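Side-chain contacts in acetylene hydratase Ahy (Pelobacter acetylenicus, PDB 2E7Z), which hydrates acetylene to acetaldehyde with a tungsten bis(molybdopterin guanine dinucleotide) cofactor and a [4Fe-4S] cluster: residues A[32-37]-A[474-479]; A[46-51]-A[616-621]; A[63-68]-A[73-78]; A[116-121]-A[490-495]; A[580-585]-A[648-653]. All blocks are in the same frame, centred on the assembly; numbering follows the deposited sequence.

Contact 1: residues A[32-37]-A[474-479]; sequences EPHPTT and FGNTSQ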
# COMPACT_ATOMS: atom_id res chain seq x y z
N GLU A 32 0.85 28.88 -5.96
CA GLU A 32 1.28 28.96 -7.35
C GLU A 32 0.68 27.81 -8.15
O GLU A 32 0.35 26.77 -7.58
CB GLU A 32 2.81 28.88 -7.43
CG GLU A 32 3.51 30.02 -6.72
CD GLU A 32 3.39 31.33 -7.47
OE1 GLU A 32 3.13 31.31 -8.70
OE2 GLU A 32 3.55 32.38 -6.82
N PRO A 33 0.55 27.98 -9.48
CA PRO A 33 0.06 26.89 -10.32
C PRO A 33 1.08 25.74 -10.39
O PRO A 33 2.11 25.85 -11.06
CB PRO A 33 -0.14 27.56 -11.68
CG PRO A 33 0.78 28.77 -11.65
CD PRO A 33 0.81 29.22 -10.24
N HIS A 34 0.77 24.65 -9.70
CA HIS A 34 1.69 23.51 -9.63
C HIS A 34 1.43 22.54 -10.79
O HIS A 34 0.26 22.33 -11.19
CB HIS A 34 1.56 22.79 -8.29
CG HIS A 34 2.65 21.79 -8.04
ND1 HIS A 34 2.54 20.48 -8.44
CD2 HIS A 34 3.87 21.91 -7.47
CE1 HIS A 34 3.65 19.83 -8.11
NE2 HIS A 34 4.47 20.68 -7.53
N PRO A 35 2.50 21.96 -11.37
CA PRO A 35 2.33 21.06 -12.52
C PRO A 35 1.49 19.82 -12.27
O PRO A 35 0.91 19.28 -13.22
CB PRO A 35 3.77 20.65 -12.87
CG PRO A 35 4.60 21.76 -12.34
CD PRO A 35 3.93 22.18 -11.07
N THR A 36 1.43 19.34 -11.03
CA THR A 36 0.71 18.09 -10.74
C THR A 36 -0.37 18.23 -9.68
O THR A 36 -1.39 17.55 -9.78
CB THR A 36 1.64 16.92 -10.32
OG1 THR A 36 2.09 17.12 -8.98
CG2 THR A 36 2.84 16.76 -11.28
N THR A 37 -0.15 19.08 -8.69
CA THR A 37 -1.10 19.25 -7.59
C THR A 37 -2.05 20.41 -7.91
O THR A 37 -1.62 21.56 -7.98
CB THR A 37 -0.36 19.53 -6.26
OG1 THR A 37 0.52 18.43 -5.98
CG2 THR A 37 -1.34 19.70 -5.12
N PHE A 474 7.18 10.75 -12.95
CA PHE A 474 7.57 12.12 -12.66
C PHE A 474 8.05 12.16 -11.24
O PHE A 474 7.78 11.24 -10.45
CB PHE A 474 6.38 13.08 -12.82
CG PHE A 474 5.28 12.82 -11.83
CD1 PHE A 474 4.28 11.90 -12.11
CD2 PHE A 474 5.23 13.51 -10.62
CE1 PHE A 474 3.27 11.67 -11.20
CE2 PHE A 474 4.22 13.26 -9.69
CZ PHE A 474 3.24 12.33 -9.99
N GLY A 475 8.74 13.24 -10.90
CA GLY A 475 9.08 13.50 -9.50
C GLY A 475 8.78 14.94 -9.15
O GLY A 475 9.09 15.84 -9.93
N ASN A 476 8.16 15.15 -7.99
CA ASN A 476 8.06 16.48 -7.38
C ASN A 476 9.17 16.70 -6.37
O ASN A 476 9.44 15.84 -5.54
CB ASN A 476 6.71 16.67 -6.68
CG ASN A 476 5.55 16.72 -7.67
OD1 ASN A 476 4.49 16.12 -7.44
ND2 ASN A 476 5.75 17.39 -8.78
N THR A 477 9.81 17.86 -6.43
CA THR A 477 10.78 18.21 -5.40
C THR A 477 10.10 18.68 -4.11
O THR A 477 9.03 19.27 -4.14
CB THR A 477 11.73 19.32 -5.92
OG1 THR A 477 10.93 20.44 -6.34
CG2 THR A 477 12.55 18.80 -7.09
N SER A 478 10.75 18.38 -2.99
CA SER A 478 10.32 18.81 -1.68
C SER A 478 11.45 19.55 -0.98
O SER A 478 12.52 18.99 -0.77
CB SER A 478 9.91 17.61 -0.84
OG SER A 478 9.25 18.07 0.31
N GLN A 479 11.21 20.80 -0.60
CA GLN A 479 12.21 21.55 0.14
C GLN A 479 12.15 21.25 1.61
O GLN A 479 11.05 21.00 2.16
CB GLN A 479 12.00 23.04 -0.11
CG GLN A 479 12.14 23.44 -1.57
CD GLN A 479 12.09 24.94 -1.72
OE1 GLN A 479 11.05 25.56 -1.51
NE2 GLN A 479 13.24 25.53 -2.00
O HOH W 1 7.06 20.12 -6.28
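His34 sets the CE1 edge of its imidazole against the amide of Asn476, with CE1 3.3 Å from ND2 and the two flat groups turned 70° apart. This joins the loop between strand 25-29 and helix 44-47 to strand 474-476, which pairs antiparallel with strand 536-538. CG of His34 stands anti to the backbone N (chi1 -169°), and the ring curls back over its own loop. There ND1 accepts from the backbone N of both Thr36 and Thr37, each 3.0 Å away, which fixes the rotation of the ring. Without the imidazole, as with an alanine here, the amides of Thr36 and Thr37 would probably lack their shared acceptor. Thr36 and Asn476 approach each other from opposite directions, OG1 of Thr36 lying 3.0 Å from Asn476 OD1, although this hydroxyl also bonds a pentanediol molecule, probably from the crystallisation liquor. The Thr36 methyl CG2 lies 4.1 Å from CE2 of Phe474. A water bonded to NE2 of His34 also donates to Thr477 O at 3.0 Å.

Contact 2: residues A[46-51]-A[616-621]; sequences SVNADT and GILRDA. With SF4 (iron/sulfur cluster), chain D.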
# COMPACT_ATOMS: atom_id res chain seq x y z
N SER A 46 -2.54 17.59 6.83
CA SER A 46 -1.42 18.45 6.46
C SER A 46 -1.42 19.79 7.17
O SER A 46 -0.38 20.25 7.65
CB SER A 46 -1.41 18.66 4.96
OG SER A 46 -0.18 19.21 4.53
N VAL A 47 -2.59 20.43 7.21
CA VAL A 47 -2.72 21.73 7.88
C VAL A 47 -2.20 21.65 9.30
O VAL A 47 -1.57 22.58 9.81
CB VAL A 47 -4.19 22.19 7.91
CG1 VAL A 47 -4.38 23.37 8.89
CG2 VAL A 47 -4.61 22.57 6.51
N ASN A 48 -2.47 20.52 9.95
CA ASN A 48 -2.11 20.33 11.34
C ASN A 48 -0.87 19.47 11.54
O ASN A 48 -0.61 18.99 12.63
CB ASN A 48 -3.29 19.75 12.10
CG ASN A 48 -4.47 20.71 12.13
OD1 ASN A 48 -4.41 21.75 12.78
ND2 ASN A 48 -5.55 20.35 11.43
N ALA A 49 -0.09 19.28 10.47
CA ALA A 49 1.09 18.43 10.58
C ALA A 49 2.11 18.88 11.61
O ALA A 49 2.81 18.05 12.22
CB ALA A 49 1.74 18.25 9.20
N ASP A 50 2.21 20.19 11.82
CA ASP A 50 3.19 20.68 12.80
C ASP A 50 2.82 20.27 14.22
O ASP A 50 3.70 20.17 15.05
CB ASP A 50 3.44 22.19 12.68
CG ASP A 50 4.82 22.60 13.20
OD1 ASP A 50 5.78 21.83 12.94
OD2 ASP A 50 4.93 23.66 13.88
N THR A 51 1.54 19.98 14.47
CA THR A 51 1.14 19.50 15.81
C THR A 51 1.70 18.09 16.08
O THR A 51 1.85 17.68 17.23
CB THR A 51 -0.38 19.46 16.04
OG1 THR A 51 -0.94 18.40 15.25
CG2 THR A 51 -1.04 20.79 15.67
N GLY A 616 -4.51 15.55 20.44
CA GLY A 616 -4.41 16.79 19.69
C GLY A 616 -5.61 17.01 18.82
O GLY A 616 -6.59 16.23 18.85
N ILE A 617 -5.54 18.07 18.01
CA ILE A 617 -6.64 18.48 17.14
C ILE A 617 -7.12 17.37 16.20
O ILE A 617 -8.32 17.18 16.04
CB ILE A 617 -6.31 19.82 16.38
CG1 ILE A 617 -7.52 20.33 15.58
CG2 ILE A 617 -5.04 19.69 15.53
CD1 ILE A 617 -7.43 21.81 15.19
N LEU A 618 -6.18 16.63 15.61
CA LEU A 618 -6.59 15.58 14.69
C LEU A 618 -7.32 14.44 15.41
O LEU A 618 -8.38 13.98 14.95
CB LEU A 618 -5.37 15.06 13.92
CG LEU A 618 -4.76 16.09 12.95
CD1 LEU A 618 -3.44 15.54 12.39
CD2 LEU A 618 -5.71 16.40 11.81
N ARG A 619 -6.76 13.99 16.54
CA ARG A 619 -7.42 12.94 17.35
C ARG A 619 -8.82 13.36 17.79
O ARG A 619 -9.74 12.54 17.79
CB ARG A 619 -6.58 12.57 18.57
CG ARG A 619 -7.22 11.56 19.53
CD ARG A 619 -7.49 10.16 18.91
NE ARG A 619 -8.13 9.32 19.92
CZ ARG A 619 -7.50 8.75 20.95
NH1 ARG A 619 -6.18 8.88 21.10
NH2 ARG A 619 -8.20 8.02 21.82
N ASP A 620 -8.96 14.63 18.11
CA ASP A 620 -10.26 15.16 18.58
C ASP A 620 -11.36 15.10 17.52
O ASP A 620 -12.54 15.04 17.87
CB ASP A 620 -10.09 16.60 19.06
CG ASP A 620 -9.44 16.70 20.43
OD1 ASP A 620 -9.26 15.66 21.10
OD2 ASP A 620 -9.13 17.84 20.86
N ALA A 621 -10.99 15.14 16.24
CA ALA A 621 -11.94 15.10 15.12
C ALA A 621 -12.66 13.76 14.96
O ALA A 621 -13.80 13.70 14.46
CB ALA A 621 -11.25 15.50 13.81
FE1 SF4 D . -3.75 15.61 2.82
FE2 SF4 D . -1.06 15.62 2.66
FE3 SF4 D . -2.56 15.55 0.41
FE4 SF4 D . -2.41 13.40 1.99
S1 SF4 D . -0.68 14.28 0.84
S2 SF4 D . -4.34 14.27 1.03
S3 SF4 D . -2.27 14.35 4.09
S4 SF4 D . -2.50 17.28 1.94
O HOH W 2 -3.14 16.74 16.32
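Asn48 lays its carboxamide against the gamma methyl CG2 of Ile617: OD1 comes to 3.5 Å from CG2, and the two side chains cross at about a right angle. The same side chain also meets Leu618, crossing it at a slant, with CD2 of Leu618 4.0 Å from ND2 of Asn48. Three residues on, Thr51 adds a looser touch, CG2 to Ile617 CG2 at 4.2 Å. The polar link is a water that donates to Thr51 OG1 and accepts from the backbone N of Leu618 at 3.1 Å, near the start of weakly bonded helix 617-621.

The second shell comes from residues 46-51 and the helix just before them. Thr51 OG1 sits between its backbone N and carbonyl carbon (chi1 71°), from where it donates to Asn48 O at 2.7 Å in the carbonyl plane; Thr51 N grips the same oxygen. ND2 of Asn48 donates to Met44 O, which fixes the turn of the amide. With an alanine in place of Asn48, Met44 O is likely to lose its donor and a gap to open beside Ile617 and Leu618. Farther in, CB of Ser46 packs 3.5 Å from sulfur S4 of the iron-sulfur cluster. The arrangement is an interface between the cluster-binding N-terminal part and the dinucleotide-binding domain, as expected where this family encloses its pterin cofactor.

Contact 3: residues A[63-68]-A[73-78]; sequences LKNVGS and QRWERI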
# COMPACT_ATOMS: atom_id res chain seq x y z
N LEU A 63 16.09 5.41 22.22
CA LEU A 63 15.74 4.76 23.49
C LEU A 63 16.14 3.31 23.47
O LEU A 63 15.90 2.61 22.50
CB LEU A 63 14.24 4.86 23.77
CG LEU A 63 13.63 6.25 23.87
CD1 LEU A 63 12.14 6.15 23.83
CD2 LEU A 63 14.09 6.89 25.20
N LYS A 64 16.77 2.84 24.53
CA LYS A 64 17.10 1.45 24.72
C LYS A 64 16.16 0.83 25.75
O LYS A 64 15.89 1.41 26.81
CB LYS A 64 18.54 1.33 25.23
CG LYS A 64 18.95 -0.08 25.55
CD LYS A 64 20.40 -0.19 25.96
CE LYS A 64 20.73 -1.62 26.27
NZ LYS A 64 22.15 -1.79 26.63
N ASN A 65 15.63 -0.33 25.45
CA ASN A 65 14.83 -1.02 26.43
C ASN A 65 15.75 -1.66 27.45
O ASN A 65 16.65 -2.44 27.11
CB ASN A 65 13.96 -2.08 25.75
CG ASN A 65 12.92 -2.59 26.67
OD1 ASN A 65 13.23 -3.28 27.65
ND2 ASN A 65 11.67 -2.21 26.42
N VAL A 66 15.54 -1.28 28.71
CA VAL A 66 16.35 -1.81 29.81
C VAL A 66 15.50 -2.64 30.76
O VAL A 66 15.84 -2.80 31.93
CB VAL A 66 17.13 -0.66 30.55
CG1 VAL A 66 18.20 -0.09 29.59
CG2 VAL A 66 16.17 0.42 31.06
N GLY A 67 14.38 -3.13 30.26
CA GLY A 67 13.56 -4.08 31.01
C GLY A 67 14.14 -5.48 30.90
O GLY A 67 15.18 -5.71 30.24
N SER A 68 13.46 -6.44 31.53
CA SER A 68 13.92 -7.81 31.53
C SER A 68 13.04 -8.71 30.65
O SER A 68 13.28 -9.91 30.54
CB SER A 68 13.94 -8.37 32.95
OG SER A 68 12.67 -8.26 33.53
N GLN A 73 7.76 -1.73 29.52
CA GLN A 73 8.01 -0.33 29.19
C GLN A 73 9.02 0.28 30.15
O GLN A 73 8.67 1.07 31.05
CB GLN A 73 6.69 0.45 29.16
CG GLN A 73 5.72 -0.13 28.11
CD GLN A 73 6.35 -0.19 26.72
OE1 GLN A 73 6.63 0.85 26.12
NE2 GLN A 73 6.58 -1.41 26.20
N ARG A 74 10.27 -0.13 29.99
CA ARG A 74 11.36 0.40 30.81
C ARG A 74 12.43 0.85 29.84
O ARG A 74 13.12 0.03 29.24
CB ARG A 74 11.91 -0.66 31.75
CG ARG A 74 12.53 -0.04 33.01
CD ARG A 74 13.04 -1.14 33.89
NE ARG A 74 13.72 -0.54 35.04
CZ ARG A 74 15.04 -0.46 35.21
NH1 ARG A 74 15.88 -0.97 34.31
NH2 ARG A 74 15.53 0.13 36.30
N TRP A 75 12.50 2.16 29.66
CA TRP A 75 13.29 2.77 28.57
C TRP A 75 14.34 3.72 29.14
O TRP A 75 14.06 4.41 30.15
CB TRP A 75 12.34 3.55 27.66
CG TRP A 75 11.33 2.69 26.96
CD1 TRP A 75 10.02 2.53 27.26
CD2 TRP A 75 11.59 1.85 25.82
NE1 TRP A 75 9.43 1.65 26.38
CE2 TRP A 75 10.37 1.21 25.48
CE3 TRP A 75 12.73 1.58 25.05
CZ2 TRP A 75 10.26 0.32 24.37
CZ3 TRP A 75 12.61 0.68 23.96
CH2 TRP A 75 11.40 0.08 23.66
N GLU A 76 15.52 3.72 28.53
CA GLU A 76 16.55 4.72 28.88
C GLU A 76 17.11 5.36 27.63
O GLU A 76 17.47 4.66 26.66
CB GLU A 76 17.68 4.08 29.69
CG GLU A 76 18.69 5.10 30.17
CD GLU A 76 19.72 4.53 31.13
OE1 GLU A 76 19.33 4.00 32.20
OE2 GLU A 76 20.92 4.66 30.83
N ARG A 77 17.14 6.69 27.61
CA ARG A 77 17.79 7.40 26.52
C ARG A 77 19.26 6.99 26.34
O ARG A 77 20.02 6.87 27.30
CB ARG A 77 17.67 8.93 26.69
CG ARG A 77 18.04 9.67 25.39
CD ARG A 77 18.04 11.20 25.57
NE ARG A 77 16.72 11.72 25.84
CZ ARG A 77 16.51 13.02 26.05
NH1 ARG A 77 17.54 13.88 25.96
NH2 ARG A 77 15.28 13.46 26.32
N ILE A 78 19.66 6.74 25.08
CA ILE A 78 21.07 6.53 24.74
C ILE A 78 21.44 7.35 23.51
O ILE A 78 20.57 7.98 22.90
CB ILE A 78 21.50 5.02 24.57
CG1 ILE A 78 20.61 4.26 23.59
CG2 ILE A 78 21.62 4.33 25.95
CD1 ILE A 78 21.25 2.94 23.12
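The beta hairpin of strands 63-65 and 75-77, at one margin of the mixed sheet, is held by the hydrogen-bonded pair Lys64 and Glu76, backbone N to O both ways at 2.9 Å. Next to it, Asn65 and Trp75 form a non-hydrogen-bonded pair with their side chains on the same face. ND2 of Asn65 sits above the outer part of the indole, 3.5 Å from CZ2, the amide plane standing 75° from the ring. With CG anti to the backbone N (chi1 -167°), the amide of Asn65 can serve two further partners: OD1 accepts from Gly67 N at 2.9 Å in an Asx turn, and ND2 bonds Glu72 O. The indole is fixed from its rim, where NE1 donates almost straight to Gln73 OE1 at 2.9 Å, in the ring plane. Leu63 CB reaches CE3 of the same indole at 3.8 Å.

Toward the turn, Val66 N donates to Arg74 O at 2.8 Å. The extended Arg74 chain donates in turn through NH1, 3.0 Å from Val66 O; the oxygen lies in the guanidinium plane, but the donor stands 44° above the carbonyl plane. The side chain of Lys64, starting from the other face, leads away to a salt bridge of NZ with Glu86. Strand 63-65 also pairs antiparallel with strand 452-455, and the whole is an antiparallel hairpin added to the edge of a largely parallel sheet.

Contact 4: residues A[116-121]-A[490-495]; sequences YGTLRR and DEYYFI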
# COMPACT_ATOMS: atom_id res chain seq x y z
N TYR A 116 16.52 5.90 -1.04
CA TYR A 116 16.93 5.94 -2.45
C TYR A 116 17.52 4.61 -2.93
O TYR A 116 18.29 4.58 -3.89
CB TYR A 116 17.90 7.09 -2.72
CG TYR A 116 17.29 8.44 -2.42
CD1 TYR A 116 16.46 9.06 -3.33
CD2 TYR A 116 17.49 9.05 -1.18
CE1 TYR A 116 15.88 10.29 -3.06
CE2 TYR A 116 16.89 10.28 -0.86
CZ TYR A 116 16.06 10.88 -1.82
OH TYR A 116 15.45 12.08 -1.57
N GLY A 117 17.11 3.50 -2.31
CA GLY A 117 17.61 2.16 -2.68
C GLY A 117 18.64 1.59 -1.74
O GLY A 117 19.01 0.40 -1.85
N THR A 118 19.13 2.42 -0.79
CA THR A 118 20.18 1.94 0.07
C THR A 118 19.72 0.93 1.13
O THR A 118 20.55 0.20 1.66
CB THR A 118 20.96 3.10 0.75
OG1 THR A 118 20.08 3.87 1.58
CG2 THR A 118 21.61 3.99 -0.30
N LEU A 119 18.41 0.86 1.40
CA LEU A 119 17.93 -0.13 2.33
C LEU A 119 18.07 -1.54 1.77
O LEU A 119 18.65 -2.39 2.40
CB LEU A 119 16.50 0.21 2.79
CG LEU A 119 15.87 -0.71 3.84
CD1 LEU A 119 15.27 -2.04 3.30
CD2 LEU A 119 16.78 -0.97 5.06
N ARG A 120 17.55 -1.76 0.56
CA ARG A 120 17.73 -3.10 -0.02
C ARG A 120 19.21 -3.33 -0.37
O ARG A 120 19.68 -4.46 -0.32
CB ARG A 120 16.86 -3.34 -1.26
CG ARG A 120 15.37 -3.35 -0.95
CD ARG A 120 14.92 -4.48 -0.02
NE ARG A 120 15.02 -5.86 -0.52
CZ ARG A 120 14.06 -6.45 -1.23
NH1 ARG A 120 13.00 -5.77 -1.66
NH2 ARG A 120 14.24 -7.72 -1.58
N ARG A 121 19.95 -2.25 -0.69
CA ARG A 121 21.39 -2.36 -0.89
C ARG A 121 22.04 -3.02 0.32
O ARG A 121 22.79 -4.00 0.21
CB ARG A 121 21.97 -0.99 -1.19
CG ARG A 121 23.45 -0.95 -1.56
CD ARG A 121 23.82 0.50 -1.80
NE ARG A 121 25.20 0.69 -2.28
CZ ARG A 121 25.55 0.75 -3.57
NH1 ARG A 121 24.63 0.62 -4.54
NH2 ARG A 121 26.85 0.92 -3.90
N ASP A 490 17.75 11.08 9.70
CA ASP A 490 17.18 10.53 8.48
C ASP A 490 17.43 9.03 8.28
O ASP A 490 18.32 8.45 8.91
CB ASP A 490 17.65 11.35 7.29
CG ASP A 490 19.06 11.07 6.90
OD1 ASP A 490 19.26 10.06 6.21
OD2 ASP A 490 19.96 11.87 7.22
N GLU A 491 16.65 8.41 7.38
CA GLU A 491 16.71 6.97 7.25
C GLU A 491 18.06 6.52 6.72
O GLU A 491 18.54 5.44 7.09
CB GLU A 491 15.60 6.52 6.30
CG GLU A 491 15.35 5.03 6.32
CD GLU A 491 14.31 4.62 5.27
OE1 GLU A 491 13.91 5.51 4.47
OE2 GLU A 491 13.92 3.43 5.23
N TYR A 492 18.67 7.33 5.86
CA TYR A 492 19.99 6.96 5.34
C TYR A 492 21.07 7.03 6.39
O TYR A 492 21.97 6.18 6.38
CB TYR A 492 20.36 7.80 4.11
CG TYR A 492 21.73 7.38 3.56
CD1 TYR A 492 21.97 6.07 3.13
CD2 TYR A 492 22.80 8.28 3.53
CE1 TYR A 492 23.23 5.67 2.66
CE2 TYR A 492 24.05 7.88 3.04
CZ TYR A 492 24.26 6.59 2.63
OH TYR A 492 25.50 6.22 2.20
N TYR A 493 20.97 8.01 7.29
CA TYR A 493 21.90 8.05 8.42
C TYR A 493 21.91 6.70 9.14
O TYR A 493 22.98 6.12 9.36
CB TYR A 493 21.53 9.18 9.36
CG TYR A 493 22.42 9.26 10.55
CD1 TYR A 493 23.63 9.95 10.50
CD2 TYR A 493 22.07 8.62 11.75
CE1 TYR A 493 24.46 10.02 11.62
CE2 TYR A 493 22.91 8.66 12.85
CZ TYR A 493 24.10 9.36 12.76
OH TYR A 493 24.92 9.45 13.85
N PHE A 494 20.74 6.20 9.54
CA PHE A 494 20.63 4.91 10.20
C PHE A 494 21.26 3.81 9.33
O PHE A 494 22.09 3.04 9.82
CB PHE A 494 19.15 4.58 10.50
CG PHE A 494 18.91 3.14 10.90
CD1 PHE A 494 19.51 2.61 12.02
CD2 PHE A 494 18.14 2.29 10.11
CE1 PHE A 494 19.32 1.28 12.40
CE2 PHE A 494 17.94 0.95 10.49
CZ PHE A 494 18.53 0.46 11.65
N ILE A 495 20.86 3.73 8.07
CA ILE A 495 21.35 2.63 7.23
C ILE A 495 22.88 2.68 7.06
O ILE A 495 23.57 1.67 7.19
CB ILE A 495 20.66 2.66 5.82
CG1 ILE A 495 19.19 2.28 5.95
CG2 ILE A 495 21.36 1.72 4.81
CD1 ILE A 495 18.30 2.87 4.83
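Thr118, the first residue of helix 118-126, brings its hydroxyl to the edge of the Tyr492 ring, OG1 lying 3.3 Å from CD1 and near the ring plane. OG1 stands between the backbone N and the carbonyl carbon (chi1 62°), where it also hydrogen-bonds Glu115 O just ahead of the helix. The methyl CG2 lies 3.8 Å from CE1 of the same ring. Ile495 packs against Thr118 too: its CG2 rests 3.6 Å from the backbone O, and its CD1 meets OG1 at 3.8 Å. At Leu119 the contact becomes wholly aliphatic, with CB 3.8 Å from Ile495 CD1 and the two side chains crossing at about a right angle. The partner helix 491-501 is capped by Asp490, whose OD1 accepts from Tyr493 N at 2.9 Å, while Tyr492 OH bonds Trp510 O. Because the hydroxyls of Thr118 and Tyr492 find their partners outside this interface, the two buried helix starts meet essentially by van der Waals packing.

Contact 5: residues A[580-585]-A[648-653]; sequences PLQTEI and ETTHGR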
# COMPACT_ATOMS: atom_id res chain seq x y z
N PRO A 580 -16.08 -16.04 -1.83
CA PRO A 580 -15.17 -16.28 -0.71
C PRO A 580 -15.70 -17.40 0.19
O PRO A 580 -16.92 -17.63 0.23
CB PRO A 580 -15.15 -14.93 0.02
CG PRO A 580 -15.42 -13.94 -1.06
CD PRO A 580 -16.44 -14.62 -1.96
N LEU A 581 -14.79 -18.11 0.87
CA LEU A 581 -15.19 -19.30 1.63
C LEU A 581 -15.98 -19.03 2.91
O LEU A 581 -16.48 -19.98 3.54
CB LEU A 581 -13.96 -20.20 1.88
CG LEU A 581 -13.27 -20.69 0.60
CD1 LEU A 581 -12.00 -21.49 0.89
CD2 LEU A 581 -14.23 -21.51 -0.29
N GLN A 582 -16.14 -17.76 3.26
CA GLN A 582 -16.93 -17.30 4.40
C GLN A 582 -17.91 -16.21 4.02
O GLN A 582 -17.73 -15.03 4.36
CB GLN A 582 -16.04 -16.78 5.54
CG GLN A 582 -15.71 -17.79 6.56
CD GLN A 582 -15.22 -17.21 7.89
OE1 GLN A 582 -14.75 -17.95 8.74
NE2 GLN A 582 -15.32 -15.89 8.06
N THR A 583 -18.97 -16.60 3.33
CA THR A 583 -20.04 -15.68 3.03
C THR A 583 -21.37 -16.39 3.24
O THR A 583 -21.40 -17.58 3.58
CB THR A 583 -19.99 -15.14 1.58
OG1 THR A 583 -20.43 -16.15 0.67
CG2 THR A 583 -18.57 -14.68 1.22
N GLU A 584 -22.45 -15.66 3.02
CA GLU A 584 -23.79 -16.25 3.13
C GLU A 584 -24.07 -17.23 2.00
O GLU A 584 -24.93 -18.12 2.15
CB GLU A 584 -24.85 -15.15 3.23
CG GLU A 584 -24.72 -14.31 4.50
CD GLU A 584 -25.55 -13.04 4.47
OE1 GLU A 584 -24.99 -11.96 4.14
OE2 GLU A 584 -26.77 -13.13 4.77
N ILE A 585 -23.35 -17.11 0.89
CA ILE A 585 -23.46 -18.04 -0.25
C ILE A 585 -22.68 -19.33 0.01
O ILE A 585 -23.19 -20.43 -0.18
CB ILE A 585 -23.00 -17.38 -1.59
CG1 ILE A 585 -23.82 -16.11 -1.91
CG2 ILE A 585 -23.00 -18.39 -2.76
CD1 ILE A 585 -25.33 -16.31 -2.05
N GLU A 648 -16.77 -9.56 16.08
CA GLU A 648 -16.02 -10.80 16.19
C GLU A 648 -16.18 -11.63 14.92
O GLU A 648 -17.29 -11.82 14.40
CB GLU A 648 -16.52 -11.60 17.41
CG GLU A 648 -15.83 -12.96 17.59
CD GLU A 648 -16.16 -13.67 18.89
OE1 GLU A 648 -16.92 -13.14 19.73
OE2 GLU A 648 -15.62 -14.78 19.10
N THR A 649 -15.06 -12.12 14.40
CA THR A 649 -15.04 -13.10 13.32
C THR A 649 -14.62 -14.44 13.93
O THR A 649 -14.32 -14.52 15.14
CB THR A 649 -13.99 -12.71 12.28
OG1 THR A 649 -12.69 -12.79 12.89
CG2 THR A 649 -14.23 -11.31 11.73
N THR A 650 -14.51 -15.46 13.10
CA THR A 650 -13.99 -16.73 13.58
C THR A 650 -12.54 -16.63 14.06
O THR A 650 -12.08 -17.47 14.84
CB THR A 650 -14.09 -17.82 12.51
OG1 THR A 650 -13.40 -17.43 11.31
CG2 THR A 650 -15.55 -18.17 12.20
N HIS A 651 -11.82 -15.58 13.63
CA HIS A 651 -10.41 -15.42 14.00
C HIS A 651 -10.20 -14.68 15.32
O HIS A 651 -9.28 -15.00 16.05
CB HIS A 651 -9.66 -14.68 12.91
CG HIS A 651 -8.18 -14.77 13.08
ND1 HIS A 651 -7.43 -13.76 13.65
CD2 HIS A 651 -7.34 -15.79 12.82
CE1 HIS A 651 -6.16 -14.16 13.71
NE2 HIS A 651 -6.09 -15.39 13.23
N GLY A 652 -11.00 -13.66 15.60
CA GLY A 652 -10.78 -12.88 16.80
C GLY A 652 -11.79 -11.76 16.87
O GLY A 652 -12.73 -11.73 16.08
N ARG A 653 -11.60 -10.83 17.80
CA ARG A 653 -12.58 -9.74 17.97
C ARG A 653 -11.88 -8.42 18.28
O ARG A 653 -10.71 -8.41 18.67
CB ARG A 653 -13.59 -10.05 19.08
CG ARG A 653 -12.98 -10.10 20.46
CD ARG A 653 -14.03 -10.45 21.49
NE ARG A 653 -13.49 -10.29 22.83
CZ ARG A 653 -14.19 -10.52 23.94
NH1 ARG A 653 -15.47 -10.92 23.84
NH2 ARG A 653 -13.63 -10.34 25.14
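Gln582 and Thr650 make the sole close approach between these segments, linking the loop ahead of helix 588-593 to the tight turn between antiparallel strands 644-648 and 653-660 of the dinucleotide-binding domain. The two polar side chains approach from opposite directions, the glutamine extended beyond CG and its modelled OE1 2.9 Å from Thr650 OG1. The amide is probably turned over in the model, so the identity of the atom facing the hydroxyl remains open. Apolar packing comes from beyond the pair, where Trp705, Ile720 and Leu590 touch the buried Gln582 side chain and Tyr594 touches Thr650.

Hydrogen bonds inside each loop shape it. An ST turn in residues 580-585 has Thr583 OG1 accepting from Ile585 N at 3.1 Å. In the hairpin turn, Thr649 N donates to Gly652 O at 2.9 Å. A second ST turn lies in the same bend, Thr649 OG1 accepting from His651 N at 3.0 Å.

In the fold
Contact 4 is the only one whose touching residues are all buried, with no polar link between its segments. Contact 3 lies at the surface, about 32 Å from the chain centre, and relies instead on backbone pairing and polar side chains. Contacts 1, 2 and 5 are partly buried. Contact 2 reaches the iron-sulfur cluster through Ser46, whereas the Asn476 side chain of contact 1 stands about 10 Å from it; each includes a water, and their centres are about 24 Å apart. Contacts 2 and 5 each include a segment of the dinucleotide-binding domain, but contact 5 reduces to one polar pair. Strand 474-476 of contact 1 and helix 491-501 of contact 4 are consecutive elements.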